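Local coordinates for migration inhibitory factor (Trichinella spiralis, PDB 1HFO), which belongs to the macrophage migration inhibitory factor family, small proteins in which three identical subunits, each with beta-alpha-beta units, assemble into a trimer, at residues N72-H75 with S76-F80; T22-L25 with V26-L30. One frame throughout, in Å; residues are numbered along the deposited sequence.

In the fold
Interactions 1 and 2 are both local, i to i+4 contacts along a helix, one on helix 69-87 and the other on helix 18-30, the connecting helices of the subunit's two beta-alpha-beta units. Each is partly buried, with a buried flank and an exposed one, and their centres lie about 11 Å apart. Ile29 is shared ground: it belongs to interaction 2 and packs on His75, Lys78 and Leu79 of interaction 1, with Ile29 CG2 3.9 Å from Lys78 CD. Their chemistry differs. On 72-80 the exposed flank carries a salt bridge, and polar side chains reach the second subunit; 22-30 relies mainly on aliphatic contacts, with an amide over a carbonyl at its surface.

Interaction 1 of 2, residues N72-H75 with S76-F80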
loop_
_atom_site.group_PDB
_atom_site.type_symbol
_atom_site.label_atom_id
_atom_site.label_comp_id
_atom_site.label_asym_id
_atom_site.label_seq_id
_atom_site.Cartn_x
_atom_site.Cartn_y
_atom_site.Cartn_z
ATOM N N ASN A 72 -14.856 11.063 -9.109
ATOM C CA ASN A 72 -14.263 9.741 -9.203
ATOM C C ASN A 72 -14.802 8.848 -10.301
ATOM O O ASN A 72 -14.096 7.964 -10.772
ATOM C CB ASN A 72 -14.343 9.030 -7.847
ATOM C CG ASN A 72 -13.514 9.740 -6.781
ATOM O OD1 ASN A 72 -12.506 10.371 -7.106
ATOM N ND2 ASN A 72 -13.926 9.640 -5.514
ATOM N N ARG A 73 -16.048 9.057 -10.704
ATOM C CA ARG A 73 -16.612 8.235 -11.766
ATOM C C ARG A 73 -15.860 8.492 -13.073
ATOM O O ARG A 73 -15.488 7.557 -13.777
ATOM C CB ARG A 73 -18.093 8.552 -11.928
ATOM C CG ARG A 73 -18.857 7.569 -12.791
ATOM C CD ARG A 73 -20.232 7.314 -12.192
ATOM N NE ARG A 73 -20.156 6.450 -11.016
ATOM C CZ ARG A 73 -21.150 6.270 -10.150
ATOM N NH1 ARG A 73 -22.306 6.902 -10.321
ATOM N NH2 ARG A 73 -20.996 5.445 -9.121
ATOM N N ASP A 74 -15.638 9.760 -13.394
ATOM C CA ASP A 74 -14.917 10.101 -14.616
ATOM C C ASP A 74 -13.472 9.619 -14.481
ATOM O O ASP A 74 -12.902 9.034 -15.408
ATOM C CB ASP A 74 -14.946 11.612 -14.856
ATOM C CG ASP A 74 -14.307 11.998 -16.178
ATOM O OD1 ASP A 74 -14.109 11.092 -17.015
ATOM O OD2 ASP A 74 -14.010 13.196 -16.384
ATOM N N HIS A 75 -12.871 9.861 -13.322
ATOM C CA HIS A 75 -11.505 9.406 -13.110
ATOM C C HIS A 75 -11.401 7.923 -13.425
ATOM O O HIS A 75 -10.463 7.478 -14.089
ATOM C CB HIS A 75 -11.070 9.596 -11.649
ATOM C CG HIS A 75 -10.908 11.026 -11.239
ATOM N ND1 HIS A 75 -10.648 12.036 -12.138
ATOM C CD2 HIS A 75 -10.917 11.606 -10.015
ATOM C CE1 HIS A 75 -10.502 13.176 -11.488
ATOM N NE2 HIS A 75 -10.659 12.942 -10.198
ATOM N N SER A 76 -12.361 7.155 -12.910
ATOM C CA SER A 76 -12.377 5.704 -13.082
ATOM C C SER A 76 -12.507 5.210 -14.519
ATOM O O SER A 76 -11.837 4.251 -14.926
ATOM C CB SER A 76 -13.515 5.086 -12.258
ATOM O OG SER A 76 -13.424 3.671 -12.299
ATOM N N ALA A 77 -13.395 5.842 -15.272
ATOM C CA ALA A 77 -13.615 5.454 -16.655
ATOM C C ALA A 77 -12.292 5.580 -17.405
ATOM O O ALA A 77 -11.845 4.642 -18.063
ATOM C CB ALA A 77 -14.665 6.351 -17.275
ATOM N N LYS A 78 -11.657 6.738 -17.270
ATOM C CA LYS A 78 -10.392 7.009 -17.953
ATOM C C LYS A 78 -9.235 6.105 -17.525
ATOM O O LYS A 78 -8.483 5.589 -18.367
ATOM C CB LYS A 78 -10.012 8.471 -17.741
ATOM C CG LYS A 78 -11.003 9.458 -18.337
ATOM C CD LYS A 78 -10.449 10.862 -18.289
ATOM C CE LYS A 78 -11.554 11.899 -18.160
ATOM N NZ LYS A 78 -12.575 11.768 -19.231
ATOM N N LEU A 79 -9.073 5.933 -16.212
ATOM C CA LEU A 79 -8.002 5.098 -15.699
ATOM C C LEU A 79 -8.178 3.636 -16.092
ATOM O O LEU A 79 -7.211 2.960 -16.430
ATOM C CB LEU A 79 -7.914 5.216 -14.164
ATOM C CG LEU A 79 -7.130 6.395 -13.578
ATOM C CD1 LEU A 79 -7.628 7.691 -14.175
ATOM C CD2 LEU A 79 -7.268 6.411 -12.053
ATOM N N PHE A 80 -9.404 3.130 -16.029
ATOM C CA PHE A 80 -9.626 1.741 -16.389
ATOM C C PHE A 80 -9.408 1.488 -17.872
ATOM O O PHE A 80 -8.850 0.459 -18.253
ATOM C CB PHE A 80 -11.019 1.297 -15.980
ATOM C CG PHE A 80 -11.093 0.813 -14.565
ATOM C CD1 PHE A 80 -11.074 1.712 -13.505
ATOM C CD2 PHE A 80 -11.153 -0.545 -14.292
ATOM C CE1 PHE A 80 -11.114 1.251 -12.170
ATOM C CE2 PHE A 80 -11.193 -1.015 -12.978
ATOM C CZ PHE A 80 -11.173 -0.102 -11.913
#
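The backbone makes regular alpha-helical i to i+4 bonds, Ser76 N to Asn72 O at 2.9 Å and Ala77 N to Arg73 O at 3.1 Å. This is helix 69-87, the crossover of the beta-alpha-beta unit between strands 57-63 and 94-100. One turn of it links Asp74 to Lys78 twice: Lys78 N gives Asp74 O an almost straight bond (179°) of 3.2 Å, and a salt bridge joins their side chains on the exposed flank.

The carboxylate of Asp74 swings out beside the helix, its CG on the carbonyl-carbon side (chi1 -175°); the lysine chain crosses it at a slant and bends at its last torsion (chi4 -55°), so that both CE and NZ lie against it. Lys78 CE comes to 2.9 Å of Asp74 OD1, beside NZ, and the ammonium's hydrogen bond there is weak.

His75 NE2 is hydrogen-bonded to Gly66 O, while Asn72 ND2 and Ser76 OG bond to Asp104 O and Thr111 O of the second subunit. His75 and Leu79 pack on Phe98 of strand 94-100. Within two turns the helix thus faces solvent, the subunit's interior and the trimer interface. Lys78 NZ itself lies 2.8 Å from Asp74 OD1 and 3.5 Å from Asp74 OD2.

Interaction 2 of 2, residues T22-L25 with V26-L30; sequences TSAL and VGNIL
The carboxamide of Asn28 lies with one face over the backbone carbonyl of Ala24, one turn earlier in helix 18-30, the crossover helix of the beta-alpha-beta unit between strands 2-7 and 38-42. Ala24 O stands beneath the C-N bond of the amide, 3.0 Å from Asn28 CG, and the methyl group of Ala24 approaches the nitrogen end from the same side, at an angle, with its CB 4.1 Å from Asn28 ND2. Because the oxygen sits below the plane and the amide hydrogens lie in it, the short approach of 2.8 Å between Ala24 O and Asn28 ND2 is no hydrogen bond. The oxygen is gripped by Asn28's backbone N instead. Asn28 CG lies beside that backbone N (chi1 -62°), which folds the amide back over the preceding turn.

Round the helix, the contacts become aliphatic. Leu25 and Ile29 meet at a slant, Leu25 CD1 lying 3.8 Å from Ile29 CG2. Ile29 CG1 occupies the crowded position between its backbone N and carbonyl carbon (chi1 69°), leaving the CG2 methyl to lie back along the helix towards Leu25. Ile29 also packs on helix 69-87, and Leu25 on His82 there.

Deeper in, Val26 packs on Leu61 of strand 57-63 and on Pro1. Thr22 OG1 is hydrogen-bonded to Phe18 O and His82 NE2. Between these two buried residues the methyls are in loose touch, Thr22 CG2 to Val26 CG2 at 4.3 Å, whereas Val26 CG2 presses to 3.2 Å from Thr22 O.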
loop_
_atom_site.group_PDB
_atom_site.type_symbol
_atom_site.label_atom_id
_atom_site.label_comp_id
_atom_site.label_asym_id
_atom_site.label_seq_id
_atom_site.Cartn_x
_atom_site.Cartn_y
_atom_site.Cartn_z
ATOM N N THR A 22 0.966 6.876 -18.225
ATOM C CA THR A 22 0.210 6.912 -16.981
ATOM C C THR A 22 0.500 8.241 -16.268
ATOM O O THR A 22 -0.412 8.889 -15.754
ATOM C CB THR A 22 0.587 5.701 -16.105
ATOM O OG1 THR A 22 0.439 4.485 -16.868
ATOM C CG2 THR A 22 -0.307 5.637 -14.884
ATOM N N SER A 23 1.762 8.666 -16.271
ATOM C CA SER A 23 2.109 9.952 -15.629
ATOM C C SER A 23 1.332 11.085 -16.302
ATOM O O SER A 23 0.790 11.974 -15.654
ATOM C CB SER A 23 3.591 10.249 -15.765
ATOM O OG SER A 23 4.387 9.320 -15.064
ATOM N N ALA A 24 1.298 11.051 -17.629
ATOM C CA ALA A 24 0.576 12.051 -18.391
ATOM C C ALA A 24 -0.913 12.045 -18.043
ATOM O O ALA A 24 -1.493 13.078 -17.782
ATOM C CB ALA A 24 0.756 11.798 -19.897
ATOM N N LEU A 25 -1.531 10.867 -18.029
ATOM C CA LEU A 25 -2.954 10.780 -17.737
ATOM C C LEU A 25 -3.317 11.256 -16.326
ATOM O O LEU A 25 -4.298 11.978 -16.142
ATOM C CB LEU A 25 -3.432 9.339 -17.925
ATOM C CG LEU A 25 -4.926 9.121 -17.691
ATOM C CD1 LEU A 25 -5.738 9.928 -18.682
ATOM C CD2 LEU A 25 -5.227 7.639 -17.817
ATOM N N VAL A 26 -2.524 10.840 -15.342
ATOM C CA VAL A 26 -2.790 11.238 -13.965
ATOM C C VAL A 26 -2.704 12.754 -13.801
ATOM O O VAL A 26 -3.553 13.364 -13.173
ATOM C CB VAL A 26 -1.790 10.584 -12.998
ATOM C CG1 VAL A 26 -2.000 11.161 -11.597
ATOM C CG2 VAL A 26 -1.990 9.064 -12.972
ATOM N N GLY A 27 -1.664 13.361 -14.357
ATOM C CA GLY A 27 -1.510 14.801 -14.233
ATOM C C GLY A 27 -2.610 15.545 -14.953
ATOM O O GLY A 27 -3.177 16.515 -14.451
ATOM N N ASN A 28 -2.921 15.087 -16.152
ATOM C CA ASN A 28 -3.958 15.743 -16.906
ATOM C C ASN A 28 -5.334 15.612 -16.213
ATOM O O ASN A 28 -6.052 16.606 -16.112
ATOM C CB ASN A 28 -3.961 15.221 -18.365
ATOM C CG ASN A 28 -2.632 15.533 -19.120
ATOM O OD1 ASN A 28 -2.027 16.595 -18.933
ATOM N ND2 ASN A 28 -2.198 14.607 -19.989
ATOM N N ILE A 29 -5.707 14.438 -15.690
ATOM C CA ILE A 29 -7.021 14.333 -15.044
ATOM C C ILE A 29 -7.153 15.048 -13.698
ATOM O O ILE A 29 -8.247 15.470 -13.328
ATOM C CB ILE A 29 -7.497 12.866 -14.830
ATOM C CG1 ILE A 29 -6.635 12.170 -13.782
ATOM C CG2 ILE A 29 -7.478 12.108 -16.146
ATOM C CD1 ILE A 29 -7.131 10.788 -13.404
ATOM N N LEU A 30 -6.056 15.163 -12.953
ATOM C CA LEU A 30 -6.096 15.845 -11.662
ATOM C C LEU A 30 -5.653 17.297 -11.813
ATOM O O LEU A 30 -5.734 18.071 -10.873
ATOM C CB LEU A 30 -5.188 15.140 -10.649
ATOM C CG LEU A 30 -5.567 13.709 -10.289
ATOM C CD1 LEU A 30 -4.477 13.089 -9.441
ATOM C CD2 LEU A 30 -6.906 13.711 -9.545
#